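Local coordinates for serine proteinase inhibitor 1 (Myxoma virus, PDB 6BJ5), which inhibits serine endopeptidases as a member of the serpin family and is important in the virulence of the virus, at residues 145-151 with 306-312; 152-158 with 302-306; 74-78 with 98-102. All coordinates share one frame; numbering follows the deposited sequence.

All three contacts lie on or beside the large mixed sheet that forms the centre of the serpin fold. Along the chain, contact 3 closes first; contact 1 then opens, with contact 2 nested inside the loop it closes. Contacts 1 and 2 follow the same pair of antiparallel strands, 142-153 and 305-314, share Thr306 and have centres about 18 Å apart. Contact 3 has its centre about 15 Å from that of contact 1 and rests on strand 73-81, which pairs with the other edge of strand 142-153. Contacts 2 and 3 have centres about 31 Å apart: the first marks where strand 305-314 enters the sheet, the second the side of strands 73-81 and 103-105.

Contact 1 of 3, residues 145-151 with 306-312; sequences LSSVRMK and TTASSDT
Asp311 draws two side chains of the neighbouring strand onto one carboxylate oxygen. Ser147 OG approaches OD1 of Asp311 at 2.5 Å on the anti side, whereas Arg149 NH1 reaches the same OD1 at 2.9 Å on the syn side, and the two donors come from opposite faces of the carboxylate plane. OD1 lies in the plane of the guanidinium, but the two flat groups are turned 68° against each other, so this salt bridge is carried by a single nitrogen and not by a two-pronged pairing. Arg149 gets there by a bend at chi2 (-81°), which folds its chain over Ser309; the OG of Ser309 sits above one guanidinium face, toward the rim. Farther along the same side of the sheet, Lys151 and Thr307 run side by side, CG of the lysine 3.4 Å from OG1 of the threonine.

On the face that carries Val148, Met150 and Ala308, Met150 CE packs on Ala308 CB at 3.7 Å, and Phe30 of a second chain covers Ala308, Val148 and Ser310. A water donates to Ser146 O and is also hydrogen-bonded to Ser310 OG and Thr312 OG1, two hydroxyls that have further partners in Ser297 and Gln295 of strand 293-302. Six backbone bonds, among them Val148 N to Ser310 O at 2.6 Å, keep the strands in antiparallel register. With strand 305-314 lying between 142-153 and 293-302, the arrangement is that of a serpin whose reactive-centre loop has been inserted into the central sheet, as in cleaved serpins.

Contact 2 of 3, residues 152-158 with 302-306; sequences TSWRHVF and DERGT
The indole of Trp154 is covered on both faces: CA of Gly305 lies over the five-membered ring, 3.5 Å from its centroid in a CH-pi contact, and CE2 of Phe158 stands over the opposite face, toward the rim. At the ring edge, NE1 gives a nearly straight bond (164°) in the ring plane to Asp302 O at 2.9 Å, while CD1 faces Glu303 O at 3.1 Å. Tyr205 also stacks with this indole and hydrogen-bonds the OG1 of Thr306, which approaches CZ2 of Trp154 obliquely. The second flat group is the guanidinium of Arg304. Its centre is topped by OG of Ser153, 3.3 Å from CZ, a contact over the face and not a hydrogen bond.

Two carbonyls hold the bend of the loop. Glu303 O accepts the N-H of Phe158 at 3.0 Å, and Arg304 O takes that of Trp154 at 3.2 Å, the donor tilted well away from the carbonyl plane. Gly305, at phi 150° and psi -151°, a backbone shape suited to a residue without a side chain, comes so near Ser153 that their CA atoms are 3.8 Å apart. Next to this non-hydrogen-bonded pair, Thr152 and Thr306 exchange two backbone bonds. The carboxylate of Glu303 leads away from segment 152-158 to Thr163, while its CB packs against CB of Phe158. A tryptophan beside the Glu-Arg-Gly-Thr hinge, where strand 305-314 begins beside the end of strand 142-153, is the arrangement of the serpin breach, the end of the central sheet at which loop insertion begins.

Contact 3 of 3, residues 74-78 with 98-102; sequences ALREL and FNTSV
Glu77 OE1 is gripped by two hydroxyls: OG1 of Thr100, which donates across the contact at 2.8 Å, and the phenol of Tyr119. Thr100 comes in on the syn side, a little out of the carboxylate plane, and Lys123 forms a salt bridge to the other oxygen, OE2. With so many partners the buried acid is held firmly, and the lysine would be expected to keep it ionised. Glu77 reaches the loop by folding at chi2 (-61°), which brings its carboxylate back toward Thr100. The threonine turns OG1 away from its own backbone N, chi1 -168°, and this leaves the methyl CG2 lying 3.3 Å from Arg76 O.

On the other side of the strand, Arg76 meets Phe98. The ring presents its edge to one face of the guanidinium, CE2 being 3.4 Å from NH2 of Arg76, with the two planes nearly perpendicular at 85°. This is an edge-on approach, and the arginine's firmer polar anchor is Ser42 O of helix 37-49, bonded by NH1. Farther along, Leu78 and Val102 extend side by side in the same direction, CD2 of the leucine 4.1 Å from CG2 of the valine.

Asn99, with positive phi, turns the chain out of helix 88-98, and residues 98-102 then run beside strand 73-81 until Gln103 pairs with Leu78 and the short parallel strand 103-105 begins. Phe90 and Phe94 of helix 88-98 rest on Leu78, helix 37-49 backs Arg76 and Phe98, and strand 142-153 borders the opposite edge of strand 73-81.

Contact 1 of 3, residues 145-151 with 306-312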
loop_
_atom_site.group_PDB
_atom_site.type_symbol
_atom_site.label_atom_id
_atom_site.label_comp_id
_atom_site.label_asym_id
_atom_site.label_seq_id
_atom_site.Cartn_x
_atom_site.Cartn_y
_atom_site.Cartn_z
ATOM N N LEU A 145 2.930 2.292 14.015
ATOM C CA LEU A 145 3.665 1.847 12.846
ATOM C C LEU A 145 3.093 0.524 12.341
ATOM O O LEU A 145 2.935 -0.433 13.118
ATOM C CB LEU A 145 5.156 1.738 13.162
ATOM C CG LEU A 145 5.967 1.129 12.025
ATOM C CD1 LEU A 145 6.130 2.146 10.925
ATOM C CD2 LEU A 145 7.315 0.661 12.526
ATOM N N SER A 146 2.773 0.498 11.038
ATOM C CA SER A 146 2.255 -0.666 10.318
ATOM C C SER A 146 3.205 -1.023 9.173
ATOM O O SER A 146 3.444 -0.207 8.271
ATOM C CB SER A 146 0.851 -0.386 9.769
ATOM O OG SER A 146 0.299 -1.511 9.095
ATOM N N SER A 147 3.720 -2.250 9.190
ATOM C CA SER A 147 4.675 -2.719 8.193
ATOM C C SER A 147 4.069 -3.881 7.418
ATOM O O SER A 147 3.513 -4.803 8.022
ATOM C CB SER A 147 5.954 -3.189 8.864
ATOM O OG SER A 147 6.614 -2.086 9.450
ATOM N N VAL A 148 4.195 -3.851 6.088
ATOM C CA VAL A 148 3.697 -4.918 5.227
ATOM C C VAL A 148 4.840 -5.356 4.327
ATOM O O VAL A 148 5.527 -4.510 3.738
ATOM C CB VAL A 148 2.484 -4.488 4.374
ATOM C CG1 VAL A 148 1.977 -5.672 3.604
ATOM C CG2 VAL A 148 1.368 -3.937 5.239
ATOM N N ARG A 149 5.046 -6.672 4.218
ATOM C CA ARG A 149 6.105 -7.196 3.360
ATOM C C ARG A 149 5.602 -8.378 2.550
ATOM O O ARG A 149 4.856 -9.222 3.058
ATOM C CB ARG A 149 7.310 -7.670 4.163
ATOM C CG ARG A 149 7.950 -6.595 5.020
ATOM C CD ARG A 149 8.887 -5.691 4.257
ATOM N NE ARG A 149 9.659 -4.875 5.195
ATOM C CZ ARG A 149 9.178 -3.855 5.906
ATOM N NH1 ARG A 149 7.902 -3.490 5.798
ATOM N NH2 ARG A 149 9.987 -3.199 6.736
ATOM N N MET A 150 6.011 -8.431 1.288
ATOM C CA MET A 150 5.697 -9.575 0.453
ATOM C C MET A 150 6.854 -9.790 -0.501
ATOM O O MET A 150 7.301 -8.839 -1.154
ATOM C CB MET A 150 4.410 -9.378 -0.328
ATOM C CG MET A 150 4.028 -10.597 -1.114
ATOM S SD MET A 150 2.678 -10.142 -2.166
ATOM C CE MET A 150 3.390 -8.636 -2.834
ATOM N N LYS A 151 7.335 -11.031 -0.575
ATOM C CA LYS A 151 8.320 -11.413 -1.579
ATOM C C LYS A 151 7.947 -12.807 -2.066
ATOM O O LYS A 151 8.036 -13.768 -1.299
ATOM C CB LYS A 151 9.732 -11.359 -0.995
ATOM C CG LYS A 151 10.828 -11.581 -2.006
ATOM C CD LYS A 151 12.193 -11.384 -1.372
ATOM C CE LYS A 151 13.289 -11.527 -2.410
ATOM N NZ LYS A 151 13.277 -12.886 -3.027
ATOM N N THR A 306 7.797 -10.771 -7.540
ATOM C CA THR A 306 7.581 -9.423 -7.019
ATOM C C THR A 306 8.060 -9.302 -5.578
ATOM O O THR A 306 7.814 -10.195 -4.754
ATOM C CB THR A 306 6.095 -9.054 -7.090
ATOM O OG1 THR A 306 5.689 -8.968 -8.468
ATOM C CG2 THR A 306 5.821 -7.708 -6.362
ATOM N N THR A 307 8.712 -8.173 -5.262
ATOM C CA THR A 307 9.093 -7.832 -3.891
ATOM C C THR A 307 8.439 -6.504 -3.547
ATOM O O THR A 307 8.661 -5.506 -4.240
ATOM C CB THR A 307 10.611 -7.733 -3.721
ATOM O OG1 THR A 307 11.227 -8.961 -4.128
ATOM C CG2 THR A 307 10.966 -7.475 -2.232
ATOM N N ALA A 308 7.611 -6.498 -2.499
ATOM C CA ALA A 308 6.810 -5.325 -2.160
ATOM C C ALA A 308 6.905 -5.037 -0.674
ATOM O O ALA A 308 6.862 -5.946 0.165
ATOM C CB ALA A 308 5.338 -5.487 -2.532
ATOM N N SER A 309 6.924 -3.755 -0.352
ATOM C CA SER A 309 7.190 -3.353 1.010
ATOM C C SER A 309 6.415 -2.088 1.317
ATOM O O SER A 309 6.303 -1.199 0.460
ATOM C CB SER A 309 8.693 -3.104 1.174
ATOM O OG SER A 309 8.984 -2.827 2.503
ATOM N N SER A 310 5.888 -2.002 2.538
ATOM C CA SER A 310 5.234 -0.755 2.907
ATOM C C SER A 310 5.230 -0.571 4.420
ATOM O O SER A 310 4.919 -1.502 5.174
ATOM C CB SER A 310 3.811 -0.705 2.366
ATOM O OG SER A 310 3.227 0.544 2.693
ATOM N N ASP A 311 5.549 0.653 4.851
ATOM C CA ASP A 311 5.512 1.031 6.261
ATOM C C ASP A 311 4.685 2.295 6.399
ATOM O O ASP A 311 4.975 3.298 5.739
ATOM C CB ASP A 311 6.918 1.248 6.806
ATOM C CG ASP A 311 7.754 -0.001 6.731
ATOM O OD1 ASP A 311 7.293 -1.045 7.245
ATOM O OD2 ASP A 311 8.845 0.047 6.123
ATOM N N THR A 312 3.644 2.240 7.229
ATOM C CA THR A 312 2.780 3.384 7.496
ATOM C C THR A 312 3.042 3.887 8.904
ATOM O O THR A 312 3.024 3.102 9.859
ATOM C CB THR A 312 1.304 3.013 7.325
ATOM O OG1 THR A 312 1.094 2.523 5.995
ATOM C CG2 THR A 312 0.414 4.217 7.570
HETATM O O HOH W 1 2.311 0.103 5.354
#

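Contact 2 of 3, residues 152-158 with 302-306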
loop_
_atom_site.group_PDB
_atom_site.type_symbol
_atom_site.label_atom_id
_atom_site.label_comp_id
_atom_site.label_asym_id
_atom_site.label_seq_id
_atom_site.Cartn_x
_atom_site.Cartn_y
_atom_site.Cartn_z
ATOM N N THR A 152 7.549 -12.918 -3.337
ATOM C CA THR A 152 6.985 -14.147 -3.894
ATOM C C THR A 152 7.276 -14.255 -5.391
ATOM O O THR A 152 7.186 -13.265 -6.125
ATOM C CB THR A 152 5.460 -14.211 -3.684
ATOM O OG1 THR A 152 5.122 -13.815 -2.345
ATOM C CG2 THR A 152 4.934 -15.630 -3.954
ATOM N N SER A 153 7.546 -15.473 -5.855
ATOM C CA SER A 153 7.752 -15.693 -7.282
ATOM C C SER A 153 6.418 -15.758 -8.008
ATOM O O SER A 153 5.355 -15.898 -7.392
ATOM C CB SER A 153 8.498 -16.996 -7.534
ATOM O OG SER A 153 9.666 -17.063 -6.742
ATOM N N TRP A 154 6.480 -15.596 -9.331
ATOM C CA TRP A 154 5.312 -15.861 -10.160
ATOM C C TRP A 154 4.999 -17.356 -10.141
ATOM O O TRP A 154 5.863 -18.197 -9.869
ATOM C CB TRP A 154 5.539 -15.416 -11.610
ATOM C CG TRP A 154 5.847 -13.970 -11.787
ATOM C CD1 TRP A 154 7.024 -13.417 -12.225
ATOM C CD2 TRP A 154 4.958 -12.879 -11.539
ATOM N NE1 TRP A 154 6.916 -12.038 -12.257
ATOM C CE2 TRP A 154 5.657 -11.689 -11.841
ATOM C CE3 TRP A 154 3.638 -12.791 -11.091
ATOM C CZ2 TRP A 154 5.077 -10.435 -11.694
ATOM C CZ3 TRP A 154 3.065 -11.550 -10.954
ATOM C CH2 TRP A 154 3.785 -10.385 -11.251
ATOM N N ARG A 155 3.742 -17.695 -10.431
ATOM C CA ARG A 155 3.438 -19.101 -10.661
ATOM C C ARG A 155 4.175 -19.599 -11.913
ATOM O O ARG A 155 4.842 -20.642 -11.891
ATOM C CB ARG A 155 1.924 -19.307 -10.771
ATOM C CG ARG A 155 1.560 -20.783 -10.864
ATOM C CD ARG A 155 0.130 -21.033 -11.315
ATOM N NE ARG A 155 -0.078 -22.467 -11.521
ATOM C CZ ARG A 155 -1.152 -23.009 -12.087
ATOM N NH1 ARG A 155 -2.139 -22.239 -12.527
ATOM N NH2 ARG A 155 -1.224 -24.326 -12.229
ATOM N N HIS A 156 4.131 -18.821 -12.994
ATOM C CA HIS A 156 4.893 -19.085 -14.216
ATOM C C HIS A 156 5.772 -17.875 -14.483
ATOM O O HIS A 156 5.272 -16.827 -14.914
ATOM C CB HIS A 156 3.960 -19.341 -15.392
ATOM C CG HIS A 156 3.135 -20.573 -15.230
ATOM N ND1 HIS A 156 1.885 -20.710 -15.795
ATOM C CD2 HIS A 156 3.400 -21.744 -14.602
ATOM C CE1 HIS A 156 1.392 -21.896 -15.481
ATOM N NE2 HIS A 156 2.295 -22.546 -14.767
ATOM N N VAL A 157 7.075 -18.028 -14.220
ATOM C CA VAL A 157 8.015 -16.917 -14.344
ATOM C C VAL A 157 8.206 -16.548 -15.807
ATOM O O VAL A 157 7.932 -17.332 -16.717
ATOM C CB VAL A 157 9.363 -17.288 -13.716
ATOM C CG1 VAL A 157 9.181 -17.747 -12.274
ATOM C CG2 VAL A 157 10.082 -18.327 -14.616
ATOM N N PHE A 158 8.697 -15.330 -16.030
ATOM C CA PHE A 158 9.163 -14.915 -17.345
ATOM C C PHE A 158 10.607 -15.384 -17.545
ATOM O O PHE A 158 11.345 -15.640 -16.590
ATOM C CB PHE A 158 9.107 -13.394 -17.508
ATOM C CG PHE A 158 7.716 -12.786 -17.486
ATOM C CD1 PHE A 158 7.156 -12.271 -18.659
ATOM C CD2 PHE A 158 7.015 -12.622 -16.274
ATOM C CE1 PHE A 158 5.904 -11.658 -18.648
ATOM C CE2 PHE A 158 5.753 -12.018 -16.246
ATOM C CZ PHE A 158 5.198 -11.527 -17.430
ATOM N N ASP A 302 9.797 -8.138 -11.612
ATOM C CA ASP A 302 10.733 -8.583 -12.650
ATOM C C ASP A 302 10.342 -9.994 -13.094
ATOM O O ASP A 302 9.274 -10.497 -12.740
ATOM C CB ASP A 302 12.178 -8.500 -12.151
ATOM C CG ASP A 302 12.424 -9.363 -10.938
ATOM O OD1 ASP A 302 11.592 -10.248 -10.623
ATOM O OD2 ASP A 302 13.473 -9.163 -10.302
ATOM N N GLU A 303 11.225 -10.644 -13.864
ATOM C CA GLU A 303 10.893 -11.946 -14.449
ATOM C C GLU A 303 10.584 -12.982 -13.378
ATOM O O GLU A 303 9.725 -13.847 -13.578
ATOM C CB GLU A 303 12.032 -12.461 -15.347
ATOM C CG GLU A 303 12.309 -11.633 -16.585
ATOM C CD GLU A 303 13.205 -10.434 -16.311
ATOM O OE1 GLU A 303 13.540 -10.203 -15.128
ATOM O OE2 GLU A 303 13.580 -9.722 -17.274
ATOM N N ARG A 304 11.264 -12.909 -12.229
ATOM C CA ARG A 304 11.185 -13.972 -11.223
ATOM C C ARG A 304 9.968 -13.847 -10.290
ATOM O O ARG A 304 9.542 -14.850 -9.704
ATOM C CB ARG A 304 12.504 -13.985 -10.442
ATOM C CG ARG A 304 12.543 -14.775 -9.152
ATOM C CD ARG A 304 12.938 -16.237 -9.307
ATOM N NE ARG A 304 13.047 -16.854 -7.983
ATOM C CZ ARG A 304 12.639 -18.085 -7.682
ATOM N NH1 ARG A 304 12.081 -18.855 -8.611
ATOM N NH2 ARG A 304 12.772 -18.536 -6.440
ATOM N N GLY A 305 9.376 -12.671 -10.172
ATOM C CA GLY A 305 8.291 -12.442 -9.227
ATOM C C GLY A 305 8.286 -10.991 -8.762
ATOM O O GLY A 305 8.741 -10.104 -9.478
ATOM N N THR A 306 7.797 -10.771 -7.540
ATOM C CA THR A 306 7.581 -9.423 -7.019
ATOM C C THR A 306 8.060 -9.302 -5.578
ATOM O O THR A 306 7.814 -10.195 -4.754
ATOM C CB THR A 306 6.095 -9.054 -7.090
ATOM O OG1 THR A 306 5.689 -8.968 -8.468
ATOM C CG2 THR A 306 5.821 -7.708 -6.362
#

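Contact 3 of 3, residues 74-78 with 98-102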
loop_
_atom_site.group_PDB
_atom_site.type_symbol
_atom_site.label_atom_id
_atom_site.label_comp_id
_atom_site.label_asym_id
_atom_site.label_seq_id
_atom_site.Cartn_x
_atom_site.Cartn_y
_atom_site.Cartn_z
ATOM N N ALA A 74 3.118 -9.032 8.127
ATOM C CA ALA A 74 2.520 -7.782 8.557
ATOM C C ALA A 74 2.913 -7.550 10.002
ATOM O O ALA A 74 3.045 -8.502 10.772
ATOM C CB ALA A 74 0.990 -7.807 8.421
ATOM N N LEU A 75 3.102 -6.288 10.375
ATOM C CA LEU A 75 3.588 -5.983 11.717
ATOM C C LEU A 75 2.950 -4.698 12.227
ATOM O O LEU A 75 2.703 -3.762 11.460
ATOM C CB LEU A 75 5.120 -5.888 11.737
ATOM C CG LEU A 75 5.829 -5.434 13.016
ATOM C CD1 LEU A 75 7.217 -5.998 13.060
ATOM C CD2 LEU A 75 5.928 -3.910 13.089
ATOM N N ARG A 76 2.685 -4.663 13.536
ATOM C CA ARG A 76 2.023 -3.520 14.162
ATOM C C ARG A 76 2.632 -3.248 15.529
ATOM O O ARG A 76 2.610 -4.116 16.409
ATOM C CB ARG A 76 0.520 -3.753 14.284
ATOM C CG ARG A 76 -0.166 -3.812 12.952
ATOM C CD ARG A 76 -1.242 -4.870 12.967
ATOM N NE ARG A 76 -2.448 -4.297 12.412
ATOM C CZ ARG A 76 -3.656 -4.789 12.583
ATOM N NH1 ARG A 76 -4.689 -4.166 12.045
ATOM N NH2 ARG A 76 -3.812 -5.883 13.299
ATOM N N GLU A 77 3.153 -2.032 15.700
ATOM C CA GLU A 77 3.811 -1.608 16.923
ATOM C C GLU A 77 3.329 -0.199 17.221
ATOM O O GLU A 77 2.967 0.551 16.306
ATOM C CB GLU A 77 5.355 -1.604 16.803
ATOM C CG GLU A 77 5.981 -2.928 16.387
ATOM C CD GLU A 77 5.711 -4.070 17.353
ATOM O OE1 GLU A 77 5.824 -3.888 18.584
ATOM O OE2 GLU A 77 5.355 -5.161 16.871
ATOM N N LEU A 78 3.307 0.139 18.510
ATOM C CA LEU A 78 2.985 1.477 18.980
ATOM C C LEU A 78 4.094 1.932 19.926
ATOM O O LEU A 78 4.460 1.211 20.859
ATOM C CB LEU A 78 1.614 1.497 19.676
ATOM C CG LEU A 78 1.181 2.812 20.332
ATOM C CD1 LEU A 78 1.088 3.954 19.316
ATOM C CD2 LEU A 78 -0.132 2.639 21.081
ATOM N N PHE A 98 -2.901 -7.531 19.548
ATOM C CA PHE A 98 -1.874 -7.474 18.517
ATOM C C PHE A 98 -0.617 -8.221 18.924
ATOM O O PHE A 98 0.439 -8.019 18.307
ATOM C CB PHE A 98 -1.554 -6.026 18.151
ATOM C CG PHE A 98 -2.775 -5.229 17.856
ATOM C CD1 PHE A 98 -3.199 -4.239 18.725
ATOM C CD2 PHE A 98 -3.502 -5.465 16.703
ATOM C CE1 PHE A 98 -4.352 -3.504 18.465
ATOM C CE2 PHE A 98 -4.648 -4.750 16.439
ATOM C CZ PHE A 98 -5.075 -3.759 17.320
ATOM N N ASN A 99 -0.701 -9.050 19.966
ATOM C CA ASN A 99 0.400 -9.908 20.388
ATOM C C ASN A 99 1.692 -9.109 20.510
ATOM O O ASN A 99 2.756 -9.540 20.070
ATOM C CB ASN A 99 0.580 -11.079 19.425
ATOM C CG ASN A 99 1.261 -12.267 20.075
ATOM O OD1 ASN A 99 1.016 -12.571 21.247
ATOM N ND2 ASN A 99 2.129 -12.944 19.320
ATOM N N THR A 100 1.586 -7.906 21.060
ATOM C CA THR A 100 2.749 -7.043 21.208
ATOM C C THR A 100 2.412 -5.967 22.230
ATOM O O THR A 100 1.246 -5.609 22.412
ATOM C CB THR A 100 3.170 -6.418 19.866
ATOM O OG1 THR A 100 4.462 -5.824 19.998
ATOM C CG2 THR A 100 2.196 -5.333 19.437
ATOM N N SER A 101 3.442 -5.469 22.909
ATOM C CA SER A 101 3.267 -4.507 23.984
ATOM C C SER A 101 3.690 -3.123 23.535
ATOM O O SER A 101 4.625 -2.974 22.739
ATOM C CB SER A 101 4.045 -4.899 25.240
ATOM O OG SER A 101 3.394 -5.966 25.911
ATOM N N VAL A 102 2.967 -2.120 24.035
ATOM C CA VAL A 102 3.349 -0.744 23.788
ATOM C C VAL A 102 4.783 -0.543 24.245
ATOM O O VAL A 102 5.178 -0.984 25.331
ATOM C CB VAL A 102 2.389 0.202 24.520
ATOM C CG1 VAL A 102 2.817 1.654 24.306
ATOM C CG2 VAL A 102 0.974 -0.029 24.040
#